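Local coordinates for protein citryl-CoA lyase (Hydrogenobacter thermophilus, PDB 6HXP) that probably cleaves citryl-CoA to acetyl-CoA and oxaloacetate, binding coenzyme A in a largely helical chain of the citrate synthase family, at residues A90-F95 against G213-L218; A106-Q111 against F201-G206; E112-K117 against G163-F168; S119-V124 against A173-R178; K150-I155 against D189-A194. All blocks are in the same frame, centred on the assembly; numbering follows the deposited sequence. Where two conformers were deposited one is given.

Contact 1 of 5, residues A90-F95 against G213-L218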
# COMPACT_ATOMS: atom_id res chain seq x y z
N ALA A 90 5.06 0.32 -1.50
CA ALA A 90 4.57 1.00 -2.70
C ALA A 90 5.18 0.42 -3.95
O ALA A 90 4.52 0.26 -4.98
CB ALA A 90 4.86 2.48 -2.60
N GLY A 91 6.46 0.05 -3.87
CA GLY A 91 7.09 -0.62 -4.98
C GLY A 91 6.46 -1.95 -5.33
O GLY A 91 6.23 -2.27 -6.49
N VAL A 92 6.17 -2.73 -4.30
CA VAL A 92 5.53 -4.03 -4.47
C VAL A 92 4.16 -3.89 -5.11
O VAL A 92 3.75 -4.71 -5.95
CB VAL A 92 5.49 -4.80 -3.14
CG1 VAL A 92 4.73 -6.13 -3.26
CG2 VAL A 92 6.92 -5.05 -2.63
N LEU A 93 3.43 -2.84 -4.78
CA LEU A 93 2.14 -2.60 -5.42
C LEU A 93 2.26 -2.47 -6.90
O LEU A 93 1.32 -2.82 -7.59
CB LEU A 93 1.50 -1.32 -4.89
CG LEU A 93 1.05 -1.36 -3.43
CD1 LEU A 93 0.47 0.02 -3.03
CD2 LEU A 93 0.04 -2.47 -3.19
N ALA A 94 3.38 -1.97 -7.42
CA ALA A 94 3.50 -1.76 -8.86
C ALA A 94 3.67 -3.03 -9.64
O ALA A 94 3.60 -2.98 -10.88
CB ALA A 94 4.71 -0.85 -9.15
N PHE A 95 3.89 -4.18 -8.99
CA PHE A 95 4.08 -5.46 -9.70
C PHE A 95 2.75 -6.04 -10.18
O PHE A 95 2.30 -7.11 -9.70
CB PHE A 95 4.83 -6.46 -8.83
CG PHE A 95 6.17 -6.04 -8.30
CD1 PHE A 95 7.05 -5.32 -9.08
CD2 PHE A 95 6.60 -6.46 -7.05
CE1 PHE A 95 8.33 -4.98 -8.59
CE2 PHE A 95 7.86 -6.16 -6.58
CZ PHE A 95 8.70 -5.43 -7.34
N GLY A 213 12.46 -11.92 -4.80
CA GLY A 213 13.75 -11.60 -5.41
C GLY A 213 14.00 -10.12 -5.50
O GLY A 213 15.14 -9.70 -5.32
N ARG A 214 12.99 -9.34 -5.85
CA ARG A 214 13.17 -7.89 -6.10
C ARG A 214 13.10 -7.01 -4.86
O ARG A 214 13.60 -5.87 -4.87
CB ARG A 214 12.15 -7.44 -7.14
CG ARG A 214 12.16 -5.96 -7.53
CD ARG A 214 13.47 -5.48 -8.11
NE ARG A 214 13.85 -6.26 -9.29
CZ ARG A 214 13.41 -6.08 -10.53
NH1 ARG A 214 12.61 -5.05 -10.83
NH2 ARG A 214 13.79 -6.91 -11.50
N VAL A 215 12.44 -7.48 -3.78
CA VAL A 215 12.34 -6.64 -2.58
C VAL A 215 13.70 -6.16 -2.08
O VAL A 215 13.78 -5.01 -1.67
CB VAL A 215 11.49 -7.37 -1.49
CG1 VAL A 215 11.83 -6.88 -0.09
CG2 VAL A 215 10.01 -7.14 -1.78
N PRO A 216 14.80 -6.94 -2.12
CA PRO A 216 16.08 -6.37 -1.71
C PRO A 216 16.46 -5.14 -2.54
O PRO A 216 16.98 -4.19 -1.99
CB PRO A 216 17.06 -7.50 -1.89
CG PRO A 216 16.21 -8.76 -1.73
CD PRO A 216 14.91 -8.38 -2.40
N GLY A 217 16.21 -5.16 -3.84
CA GLY A 217 16.46 -4.00 -4.67
C GLY A 217 15.59 -2.82 -4.25
O GLY A 217 16.07 -1.68 -4.16
N LEU A 218 14.30 -3.08 -3.96
CA LEU A 218 13.44 -1.98 -3.49
C LEU A 218 13.96 -1.39 -2.20
O LEU A 218 13.92 -0.18 -1.99
CB LEU A 218 12.00 -2.42 -3.34
CG LEU A 218 11.30 -2.86 -4.64
CD1 LEU A 218 9.92 -3.45 -4.34
CD2 LEU A 218 11.21 -1.71 -5.63

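Contact 2 of 5, residues A106-Q111 against F201-G206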
# COMPACT_ATOMS: atom_id res chain seq x y z
N ALA A 106 2.92 -17.17 -17.85
CA ALA A 106 3.87 -18.08 -18.49
C ALA A 106 3.92 -19.41 -17.75
O ALA A 106 3.98 -20.44 -18.41
CB ALA A 106 5.24 -17.45 -18.53
N MET A 107 3.83 -19.42 -16.41
CA MET A 107 3.79 -20.70 -15.70
C MET A 107 2.56 -21.49 -16.09
O MET A 107 2.64 -22.69 -16.27
CB MET A 107 3.81 -20.49 -14.18
CG MET A 107 5.17 -20.10 -13.63
SD MET A 107 5.18 -19.94 -11.84
CE MET A 107 5.13 -21.68 -11.32
N ARG A 108 1.40 -20.83 -16.21
CA ARG A 108 0.17 -21.55 -16.59
C ARG A 108 0.31 -22.12 -18.00
O ARG A 108 -0.03 -23.28 -18.25
CB ARG A 108 -1.01 -20.59 -16.50
CG ARG A 108 -2.34 -21.27 -16.63
CD ARG A 108 -3.47 -20.28 -16.49
NE ARG A 108 -4.74 -21.01 -16.36
CZ ARG A 108 -5.91 -20.43 -16.14
NH1 ARG A 108 -6.02 -19.11 -16.11
NH2 ARG A 108 -7.00 -21.18 -15.99
N PHE A 109 0.82 -21.30 -18.92
CA PHE A 109 1.00 -21.71 -20.31
C PHE A 109 1.97 -22.92 -20.42
O PHE A 109 1.66 -23.90 -21.11
CB PHE A 109 1.56 -20.54 -21.13
CG PHE A 109 2.05 -20.92 -22.50
CD1 PHE A 109 1.16 -21.31 -23.48
CD2 PHE A 109 3.40 -20.94 -22.80
CE1 PHE A 109 1.60 -21.70 -24.74
CE2 PHE A 109 3.85 -21.32 -24.06
CZ PHE A 109 2.95 -21.72 -25.02
N ILE A 110 3.13 -22.84 -19.77
CA ILE A 110 4.12 -23.89 -19.79
C ILE A 110 3.57 -25.17 -19.15
O ILE A 110 3.71 -26.26 -19.71
CB ILE A 110 5.44 -23.44 -19.15
CG1 ILE A 110 6.09 -22.36 -20.01
CG2 ILE A 110 6.39 -24.63 -18.96
CD1 ILE A 110 7.16 -21.60 -19.32
N GLN A 111 2.91 -25.04 -18.00
CA GLN A 111 2.38 -26.22 -17.32
C GLN A 111 1.24 -26.85 -18.10
O GLN A 111 1.22 -28.07 -18.26
CB GLN A 111 1.96 -25.90 -15.90
CG GLN A 111 3.16 -25.58 -15.03
CD GLN A 111 2.71 -25.22 -13.64
OE1 GLN A 111 1.73 -25.77 -13.15
NE2 GLN A 111 3.48 -24.38 -12.95
N PHE A 201 5.93 -25.89 -8.70
CA PHE A 201 5.15 -24.84 -8.10
C PHE A 201 3.92 -24.51 -8.92
O PHE A 201 3.94 -24.57 -10.15
CB PHE A 201 5.98 -23.57 -7.92
CG PHE A 201 6.95 -23.68 -6.77
CD1 PHE A 201 6.50 -23.65 -5.45
CD2 PHE A 201 8.32 -23.71 -7.00
CE1 PHE A 201 7.39 -23.67 -4.39
CE2 PHE A 201 9.22 -23.72 -5.92
CZ PHE A 201 8.74 -23.71 -4.63
N ASP A 202 2.85 -24.12 -8.23
CA ASP A 202 1.61 -23.68 -8.83
C ASP A 202 1.82 -22.36 -9.57
O ASP A 202 2.52 -21.46 -9.08
CB ASP A 202 0.58 -23.48 -7.71
CG ASP A 202 -0.81 -23.01 -8.11
OD1 ASP A 202 -1.10 -22.94 -9.33
OD2 ASP A 202 -1.61 -22.74 -7.21
N TRP A 203 1.22 -22.23 -10.76
CA TRP A 203 1.33 -20.98 -11.54
C TRP A 203 0.82 -19.75 -10.77
O TRP A 203 1.30 -18.64 -10.96
CB TRP A 203 0.59 -21.11 -12.89
CG TRP A 203 -0.90 -21.27 -12.78
CD1 TRP A 203 -1.60 -22.44 -12.87
CD2 TRP A 203 -1.87 -20.22 -12.78
NE1 TRP A 203 -2.95 -22.18 -12.79
CE2 TRP A 203 -3.15 -20.83 -12.74
CE3 TRP A 203 -1.80 -18.83 -12.76
CZ2 TRP A 203 -4.33 -20.08 -12.73
CZ3 TRP A 203 -2.97 -18.09 -12.79
CH2 TRP A 203 -4.21 -18.72 -12.69
N ARG A 204 -0.10 -19.98 -9.81
CA ARG A 204 -0.63 -18.88 -9.01
C ARG A 204 0.38 -18.30 -8.04
O ARG A 204 0.16 -17.23 -7.46
CB ARG A 204 -1.90 -19.29 -8.28
CG ARG A 204 -3.00 -19.64 -9.26
CD ARG A 204 -4.22 -20.24 -8.57
NE ARG A 204 -3.91 -21.57 -8.10
CZ ARG A 204 -4.71 -22.32 -7.34
NH1 ARG A 204 -5.94 -21.90 -7.05
NH2 ARG A 204 -4.30 -23.51 -6.93
N LEU A 205 1.54 -18.93 -7.90
CA LEU A 205 2.62 -18.42 -7.06
C LEU A 205 3.68 -17.62 -7.88
O LEU A 205 4.61 -17.04 -7.34
CB LEU A 205 3.30 -19.62 -6.39
CG LEU A 205 4.26 -19.34 -5.32
CD1 LEU A 205 3.66 -18.46 -4.12
CD2 LEU A 205 4.72 -20.68 -4.69
N GLY A 206 3.52 -17.52 -9.21
CA GLY A 206 4.53 -16.93 -10.07
C GLY A 206 5.06 -15.58 -9.66
O GLY A 206 6.27 -15.36 -9.66
O HOH W 1 -0.07 -24.80 -11.60

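Contact 3 of 5, residues E112-K117 against G163-F168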
# COMPACT_ATOMS: atom_id res chain seq x y z
N GLU A 112 0.33 -26.03 -18.61
CA GLU A 112 -0.78 -26.58 -19.40
C GLU A 112 -0.29 -27.16 -20.72
O GLU A 112 -0.81 -28.18 -21.17
CB GLU A 112 -1.90 -25.54 -19.57
CG GLU A 112 -2.62 -25.30 -18.25
CD GLU A 112 -3.75 -24.28 -18.27
OE1 GLU A 112 -4.00 -23.67 -19.33
OE2 GLU A 112 -4.37 -24.08 -17.20
N GLY A 113 0.74 -26.54 -21.30
CA GLY A 113 1.35 -27.01 -22.54
C GLY A 113 1.95 -28.38 -22.37
O GLY A 113 1.65 -29.27 -23.16
N VAL A 114 2.73 -28.58 -21.31
CA VAL A 114 3.36 -29.87 -21.01
C VAL A 114 2.31 -30.94 -20.71
O VAL A 114 2.42 -32.06 -21.21
CB VAL A 114 4.40 -29.73 -19.87
CG1 VAL A 114 4.81 -31.10 -19.30
CG2 VAL A 114 5.61 -28.98 -20.37
N SER A 115 1.31 -30.62 -19.89
CA SER A 115 0.28 -31.61 -19.51
C SER A 115 -0.70 -31.96 -20.63
O SER A 115 -1.26 -33.06 -20.62
CB SER A 115 -0.47 -31.15 -18.26
OG SER A 115 -1.28 -30.02 -18.51
N SER A 116 -0.88 -31.07 -21.62
CA SER A 116 -1.79 -31.35 -22.72
C SER A 116 -1.30 -32.49 -23.61
O SER A 116 -2.12 -33.16 -24.25
CB SER A 116 -2.00 -30.12 -23.59
OG SER A 116 -0.82 -29.80 -24.32
N LYS A 117 0.04 -32.66 -23.71
CA LYS A 117 0.69 -33.62 -24.58
C LYS A 117 0.38 -33.31 -26.07
O LYS A 117 0.51 -34.20 -26.91
CB LYS A 117 0.34 -35.08 -24.21
CG LYS A 117 0.62 -35.49 -22.76
CD LYS A 117 2.11 -35.48 -22.36
CE LYS A 117 2.92 -36.61 -22.97
NZ LYS A 117 4.36 -36.49 -22.64
N GLY A 163 14.52 -29.98 -17.47
CA GLY A 163 13.57 -31.05 -17.72
C GLY A 163 12.50 -30.69 -18.72
O GLY A 163 12.70 -29.82 -19.57
N GLU A 164 11.37 -31.36 -18.60
CA GLU A 164 10.27 -31.25 -19.56
C GLU A 164 9.71 -29.84 -19.70
O GLU A 164 9.39 -29.42 -20.81
CB GLU A 164 9.14 -32.24 -19.22
CG GLU A 164 8.47 -32.06 -17.87
CD GLU A 164 7.46 -33.13 -17.50
OE1 GLU A 164 7.09 -33.92 -18.39
OE2 GLU A 164 7.03 -33.16 -16.32
N HIS A 165 9.63 -29.09 -18.58
CA HIS A 165 9.13 -27.72 -18.63
C HIS A 165 10.11 -26.76 -19.29
O HIS A 165 9.71 -25.92 -20.09
CB HIS A 165 8.69 -27.24 -17.23
CG HIS A 165 7.52 -28.00 -16.68
ND1 HIS A 165 7.71 -29.12 -15.87
CD2 HIS A 165 6.20 -27.82 -16.88
CE1 HIS A 165 6.48 -29.57 -15.60
NE2 HIS A 165 5.54 -28.82 -16.17
N CYS A 166 11.39 -26.88 -18.96
CA CYS A 166 12.43 -26.06 -19.60
C CYS A 166 12.46 -26.35 -21.10
O CYS A 166 12.53 -25.43 -21.93
CB CYS A 166 13.79 -26.33 -18.98
SG CYS A 166 13.96 -25.73 -17.30
N LYS A 167 12.40 -27.65 -21.47
CA LYS A 167 12.42 -28.08 -22.88
C LYS A 167 11.25 -27.51 -23.65
O LYS A 167 11.42 -26.97 -24.74
CB LYS A 167 12.42 -29.61 -22.99
CG LYS A 167 12.45 -30.13 -24.42
CD LYS A 167 12.56 -31.63 -24.45
CE LYS A 167 12.17 -32.28 -25.78
NZ LYS A 167 12.62 -31.49 -26.95
N PHE A 168 10.04 -27.64 -23.07
CA PHE A 168 8.82 -27.09 -23.67
C PHE A 168 8.97 -25.59 -23.90
O PHE A 168 8.72 -25.12 -25.00
CB PHE A 168 7.59 -27.36 -22.78
CG PHE A 168 6.30 -26.83 -23.39
CD1 PHE A 168 5.61 -27.56 -24.34
CD2 PHE A 168 5.80 -25.59 -23.01
CE1 PHE A 168 4.46 -27.05 -24.93
CE2 PHE A 168 4.65 -25.07 -23.60
CZ PHE A 168 3.97 -25.81 -24.54

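Contact 4 of 5, residues S119-V124 against A173-R178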
# COMPACT_ATOMS: atom_id res chain seq x y z
N SER A 119 1.22 -31.24 -29.62
CA SER A 119 2.50 -30.84 -30.20
C SER A 119 2.74 -29.35 -30.01
O SER A 119 1.81 -28.56 -29.99
CB SER A 119 2.55 -31.18 -31.70
OG SER A 119 1.74 -30.28 -32.44
N VAL A 120 4.01 -28.98 -29.90
CA VAL A 120 4.40 -27.58 -29.78
C VAL A 120 3.91 -26.82 -31.03
O VAL A 120 3.36 -25.73 -30.90
CB VAL A 120 5.92 -27.45 -29.54
CG1 VAL A 120 6.38 -26.01 -29.68
CG2 VAL A 120 6.28 -27.99 -28.16
N GLU A 121 4.01 -27.44 -32.24
CA GLU A 121 3.51 -26.82 -33.47
C GLU A 121 2.05 -26.40 -33.36
O GLU A 121 1.69 -25.29 -33.76
CB GLU A 121 3.66 -27.80 -34.66
CG GLU A 121 3.27 -27.17 -35.99
CD GLU A 121 3.24 -28.15 -37.15
OE1 GLU A 121 2.17 -28.26 -37.79
OE2 GLU A 121 4.28 -28.80 -37.40
N ASP A 122 1.20 -27.31 -32.87
CA ASP A 122 -0.25 -27.09 -32.76
C ASP A 122 -0.58 -26.03 -31.74
O ASP A 122 -1.41 -25.16 -32.03
CB ASP A 122 -0.98 -28.41 -32.41
CG ASP A 122 -1.12 -29.37 -33.59
OD1 ASP A 122 -0.80 -28.97 -34.74
OD2 ASP A 122 -1.58 -30.52 -33.37
N ILE A 123 0.09 -26.09 -30.57
CA ILE A 123 -0.10 -25.11 -29.51
C ILE A 123 0.25 -23.71 -30.03
O ILE A 123 -0.54 -22.79 -29.86
CB ILE A 123 0.71 -25.48 -28.24
CG1 ILE A 123 0.10 -26.71 -27.52
CG2 ILE A 123 0.79 -24.29 -27.28
CD1 ILE A 123 1.06 -27.43 -26.52
N VAL A 124 1.43 -23.55 -30.66
CA VAL A 124 1.87 -22.24 -31.18
C VAL A 124 0.94 -21.77 -32.32
O VAL A 124 0.55 -20.60 -32.34
CB VAL A 124 3.36 -22.26 -31.61
CG1 VAL A 124 3.75 -20.98 -32.36
CG2 VAL A 124 4.26 -22.46 -30.39
N ALA A 173 9.82 -21.28 -28.19
CA ALA A 173 10.51 -20.14 -28.81
C ALA A 173 10.97 -20.49 -30.22
O ALA A 173 10.80 -19.71 -31.16
CB ALA A 173 11.71 -19.73 -28.00
N GLU A 174 11.55 -21.68 -30.37
CA GLU A 174 12.05 -22.14 -31.68
C GLU A 174 10.89 -22.24 -32.67
O GLU A 174 11.02 -21.80 -33.83
CB GLU A 174 12.77 -23.48 -31.50
CG GLU A 174 13.30 -24.10 -32.78
CD GLU A 174 14.24 -25.28 -32.58
OE1 GLU A 174 14.15 -25.95 -31.52
OE2 GLU A 174 15.05 -25.55 -33.49
N GLU A 175 9.75 -22.80 -32.22
CA GLU A 175 8.57 -22.94 -33.08
C GLU A 175 7.94 -21.60 -33.46
O GLU A 175 7.45 -21.47 -34.60
CB GLU A 175 7.54 -23.86 -32.41
CG GLU A 175 6.34 -24.19 -33.26
CD GLU A 175 6.65 -24.91 -34.57
OE1 GLU A 175 7.68 -25.62 -34.65
OE2 GLU A 175 5.84 -24.77 -35.50
N ILE A 176 7.92 -20.62 -32.54
CA ILE A 176 7.39 -19.29 -32.89
C ILE A 176 8.24 -18.72 -34.03
O ILE A 176 7.69 -18.22 -35.02
CB ILE A 176 7.35 -18.33 -31.67
CG1 ILE A 176 6.35 -18.80 -30.60
CG2 ILE A 176 6.96 -16.92 -32.13
CD1 ILE A 176 6.59 -18.12 -29.23
N GLY A 177 9.57 -18.86 -33.92
CA GLY A 177 10.51 -18.41 -34.94
C GLY A 177 10.27 -19.06 -36.28
O GLY A 177 10.32 -18.38 -37.32
N ARG A 178 10.00 -20.37 -36.26
CA ARG A 178 9.73 -21.17 -37.44
C ARG A 178 8.42 -20.72 -38.12
O ARG A 178 8.39 -20.55 -39.34
CB ARG A 178 9.63 -22.65 -37.02
CG ARG A 178 9.78 -23.64 -38.13
CD ARG A 178 9.88 -25.05 -37.56
NE ARG A 178 11.21 -25.35 -37.02
CZ ARG A 178 11.46 -25.74 -35.77
NH1 ARG A 178 12.70 -26.03 -35.40
NH2 ARG A 178 10.48 -25.83 -34.89

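Contact 5 of 5, residues K150-I155 against D189-A194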
# COMPACT_ATOMS: atom_id res chain seq x y z
N LYS A 150 19.42 -17.49 -21.12
CA LYS A 150 20.54 -18.37 -21.46
C LYS A 150 21.33 -18.72 -20.20
O LYS A 150 21.67 -19.87 -20.01
CB LYS A 150 21.46 -17.74 -22.51
CG LYS A 150 22.58 -18.70 -22.93
CD LYS A 150 23.35 -18.21 -24.11
CE LYS A 150 24.27 -19.29 -24.65
NZ LYS A 150 25.28 -19.73 -23.65
N ARG A 151 21.58 -17.75 -19.33
CA ARG A 151 22.35 -18.03 -18.13
C ARG A 151 21.62 -19.05 -17.23
O ARG A 151 22.23 -20.01 -16.75
CB ARG A 151 22.61 -16.73 -17.37
CG ARG A 151 23.39 -16.88 -16.06
CD ARG A 151 24.75 -17.45 -16.31
NE ARG A 151 25.49 -17.51 -15.05
CZ ARG A 151 26.48 -18.36 -14.83
NH1 ARG A 151 26.89 -19.19 -15.79
NH2 ARG A 151 27.07 -18.40 -13.63
N LEU A 152 20.33 -18.81 -17.02
CA LEU A 152 19.53 -19.70 -16.18
C LEU A 152 19.43 -21.12 -16.77
O LEU A 152 19.54 -22.11 -16.04
CB LEU A 152 18.14 -19.14 -15.96
CG LEU A 152 18.07 -18.00 -14.96
CD1 LEU A 152 16.72 -17.30 -15.06
CD2 LEU A 152 18.29 -18.51 -13.51
N MET A 153 19.23 -21.22 -18.08
CA MET A 153 19.12 -22.50 -18.74
C MET A 153 20.45 -23.22 -18.78
O MET A 153 20.49 -24.44 -18.66
CB MET A 153 18.46 -22.41 -20.14
CG MET A 153 17.01 -21.94 -20.08
SD MET A 153 15.99 -23.07 -19.08
CE MET A 153 14.41 -22.25 -19.16
N ASP A 154 21.56 -22.47 -18.93
CA ASP A 154 22.88 -23.11 -18.91
C ASP A 154 23.11 -23.72 -17.54
O ASP A 154 23.63 -24.83 -17.46
CB ASP A 154 24.01 -22.09 -19.16
CG ASP A 154 24.13 -21.63 -20.60
OD1 ASP A 154 23.52 -22.27 -21.49
OD2 ASP A 154 24.83 -20.60 -20.83
N ILE A 155 22.75 -23.00 -16.49
CA ILE A 155 22.89 -23.54 -15.11
C ILE A 155 21.99 -24.78 -14.95
O ILE A 155 22.45 -25.82 -14.46
CB ILE A 155 22.56 -22.46 -14.07
CG1 ILE A 155 23.61 -21.33 -14.10
CG2 ILE A 155 22.50 -23.06 -12.66
CD1 ILE A 155 23.09 -20.04 -13.46
N ASP A 189 11.14 -13.75 -17.96
CA ASP A 189 9.90 -14.13 -17.25
C ASP A 189 9.54 -15.58 -17.62
O ASP A 189 9.17 -16.37 -16.76
CB ASP A 189 8.70 -13.25 -17.66
CG ASP A 189 8.79 -11.81 -17.28
OD1 ASP A 189 9.41 -11.51 -16.25
OD2 ASP A 189 8.20 -10.96 -18.01
N GLY A 190 9.63 -15.91 -18.91
CA GLY A 190 9.35 -17.27 -19.35
C GLY A 190 10.35 -18.25 -18.75
O GLY A 190 9.99 -19.38 -18.39
N ALA A 191 11.64 -17.86 -18.66
CA ALA A 191 12.70 -18.73 -18.10
C ALA A 191 12.44 -19.05 -16.62
O ALA A 191 12.45 -20.22 -16.21
CB ALA A 191 14.05 -18.06 -18.24
N ILE A 192 12.13 -18.02 -15.82
CA ILE A 192 11.81 -18.24 -14.41
C ILE A 192 10.54 -19.06 -14.29
O ILE A 192 10.45 -19.99 -13.48
CB ILE A 192 11.71 -16.89 -13.70
CG1 ILE A 192 13.11 -16.26 -13.63
CG2 ILE A 192 11.11 -17.06 -12.34
CD1 ILE A 192 13.10 -14.87 -13.15
N ALA A 193 9.54 -18.77 -15.11
CA ALA A 193 8.32 -19.56 -15.11
C ALA A 193 8.61 -21.04 -15.41
O ALA A 193 8.05 -21.92 -14.75
CB ALA A 193 7.33 -19.01 -16.13
N ALA A 194 9.50 -21.34 -16.40
CA ALA A 194 9.82 -22.70 -16.72
C ALA A 194 10.51 -23.40 -15.55
O ALA A 194 10.19 -24.55 -15.22
CB ALA A 194 10.75 -22.73 -17.93

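Contact 1 of 5, residues A90-F95 against G213-L218
The Phe95 ring is the flat group of this contact: Gly91 O sits over the centre of one face, 3.9 Å above the plane, while the ring atom Phe95 CZ runs obliquely into the aliphatic carbon Arg214 CG at 3.5 Å. Leu218 CD1 reaches the same ring atom, Phe95 CZ, at 3.8 Å, the two side chains coming from opposite directions. The guanidinium of Arg214 stands 83° to the ring plane; bends at chi2 and chi3 lead it aside from the ring, and Arg214 NE bonds to Val61 O. Val92 CG2, placed beside its own backbone N by chi1 176°, meets Val215 CG2 and Leu218 CD1, each at 3.8 Å. Gly91 lets Leu218 close in, since a beta carbon on it would collide with Leu218 CD2. With an alanine in place of Phe95, Arg214 CG and Leu218 CD1 would probably lose their common apolar partner and a gap would open between the helices. Phe95 also meets the rings of His99, edge-to-face, and Phe210. Helix 84-93 and the residues that follow it lie on helix 206-228, with helix 69-79 beside them and Ala89 and Ile211 of the second subunit packing on Val92 and Val215.

Contact 2 of 5, residues A106-Q111 against F201-G206
Helix 106-111 approaches the 3-10 turn 203-205, Met107 CA lying 4.8 Å from Trp203 CA. Met107 CB touches Trp203 CB at 3.5 Å, and the bend at chi3 (74°) brings CE against the carbonyl oxygens of Phe201 and Asp202, with SD against Gly206 CA. Arg108, extended from CG to NE, lies alongside the indole; its CD stands 3.9 Å from the centroid of the Trp203 six-membered ring, a CH-pi contact, and the guanidinium plane is 8° from the ring's. Arg108 NE also pairs with Glu112, and Arg204 CG covers the opposite indole face. Gln111 links to segment 201-206 directly and through water: NE2, also bonded to Ser197 OG, donates to Phe201 O at 2.8 Å, a bent bond of 140°, and OE1 accepts a hydrogen bond from a water 2.6 Å away, which accepts from Trp203 N. In the conformer described, Asp202 OD2 hydrogen-bonds Tyr223 OH of the second subunit, while OD1 accepts from Arg204 N: an Asx turn opening the 3-10 turn that leads into helix 206-228.

Contact 3 of 5, residues E112-K117 against G163-F168
Gly113, whose CA rests against the Phe168 ring, has its carbonyl oxygen gripped from within its own helix: Ser116 OG donates to Gly113 O at 2.8 Å, tilted 29° from the carbonyl plane, and the same hydroxyl oxygen also bonds to Arg118 N just past the helix end. Lys117 leaves the helix there with a positive phi. Across the contact the interaction is apolar. Phe168 CG stands anti to its backbone N (chi1 -179°), which sets a face of the ring against the backbone of Gly113 and Val114; Phe168 CZ lies 3.5 Å from Gly113 CA, and Val114 N lies over the centre of that face. A beta carbon on Gly113 would strike this ring. Val114 slides past Phe168 in the opposite direction, its CG2 3.5 Å from Phe168 CB. The same methyl, Val114 CG2, meets His165 CD2 obliquely at 3.7 Å, and the other, Val114 CG1, crosses the end of Glu164 at about a right angle, 3.7 Å from Glu164 OE1. An alanine replacing Phe168 would remove the ring from Gly113 CA, and a gap would probably open there, with Val120 and Ile123 losing their aromatic partner. His165 ND1 is held by Glu198. The axes of segments 112-116 and 164-168 cross at 105°, 9.8 Å apart at closest approach; helix 120-129 packs on the Phe168 ring, and helix 188-198 adjoins Glu164 and His165.

Contact 4 of 5, residues S119-V124 against A173-R178
Val124 and Ile176 join two helices next to the coenzyme A site: Ile176 touches the CoA-binding residues Ile134 and Tyr137, and its side chain lies about 5 Å from the bound coenzyme. Val124 CG1 meets Ile176 CG1 at 3.8 Å, the side chains crossing at about a right angle. The rest of the contact is built round Glu175. Its CG is anti to the backbone N (chi1 -174°), and the bend at chi2 (60°) folds the chain so that the aliphatic part lies against both valines and the carboxylate turns toward Glu121. Val120 CG1 slides past Glu175 CB at 3.7 Å, and Val124 CB sits 3.9 Å from Glu175 CG. Glu121 CG lies 3.6 Å from Glu175 OE2. The axes of the two helix segments run 9.5 Å apart at 64°. Glu175 OE2 bonds to Gln179 NE2, which also reaches Glu121 O and so ties the two helices together; in the conformer described, Arg178 NH2 donates to Glu175 OE1 at 2.8 Å, in the guanidinium plane. The Glu121 carboxylate lies 4.7 Å away (OE2 to OE2). In this conformer Arg178, which also pairs with Glu174, would probably offset part of the like charge and, where it does so, favour an ionised Glu175 despite its burial.

Contact 5 of 5, residues K150-I155 against D189-A194
Met153 reaches helix 189-194 through a bent chain: chi1 -64° puts CG beside the backbone N, the turn at chi2 (-60°) redirects the thioether, and a straight chi3 carries the methyl across. Met153 CE thereby comes to 3.9 Å from Ala194 CB and 4.1 Å from Ala191 CA, settling against two alanines about one turn apart. A residue earlier, Leu152 points its CD1 at the same helix, a little nearer its start: this methyl lies 4.0 Å from Ile192 CG1, the two side chains crossing obliquely, and 4.2 Å from Ala191 CB. Ala191 is therefore shared, with Leu152 on one part of it and Met153 on another. No polar bond spans the contact, and the five residues that touch are all buried. The helix segments run nearly parallel, 24° apart, with axes 9.8 Å distant; the small alanines let Leu152 and Met153 come up against helix 189-194, while Ile192, whose CB points away, offers only CG1. Elsewhere on helix 147-158, Arg151 NH2 bonds to Val28 O of the second subunit. Ala106 and Met107 of helix 101-116 pack on Ala193, and Cys166 of helix 164-180 lies against Met153. Apolar helix-on-helix layering of this kind fits the all-helical core of the citrate synthase family.

How the contacts relate
Contacts 2, 3, 4 and 5 form a continuous cluster, while contact 1 stands apart, its nearest atoms about 9 Å from contact 2 and about 8 Å from contact 5. Helix 101-116 serves both contact 2 and contact 3, whose centres are 11 Å apart; helix 164-180 serves contacts 3 and 4, 12 Å apart. Ile123 ties contact 4 to Phe109 of contact 2. Contact 5 meets contact 2 where Ile110 CD1 packs on Gly190 O, and contact 3 where His165 CB packs on Ala194 O. Contact 4 comes nearest the bound coenzyme A, whereas the side chains of Phe95, Phe168 and Ile192 remain about 12 Å from it. Contacts 1, 2 and 5 also touch the second subunit.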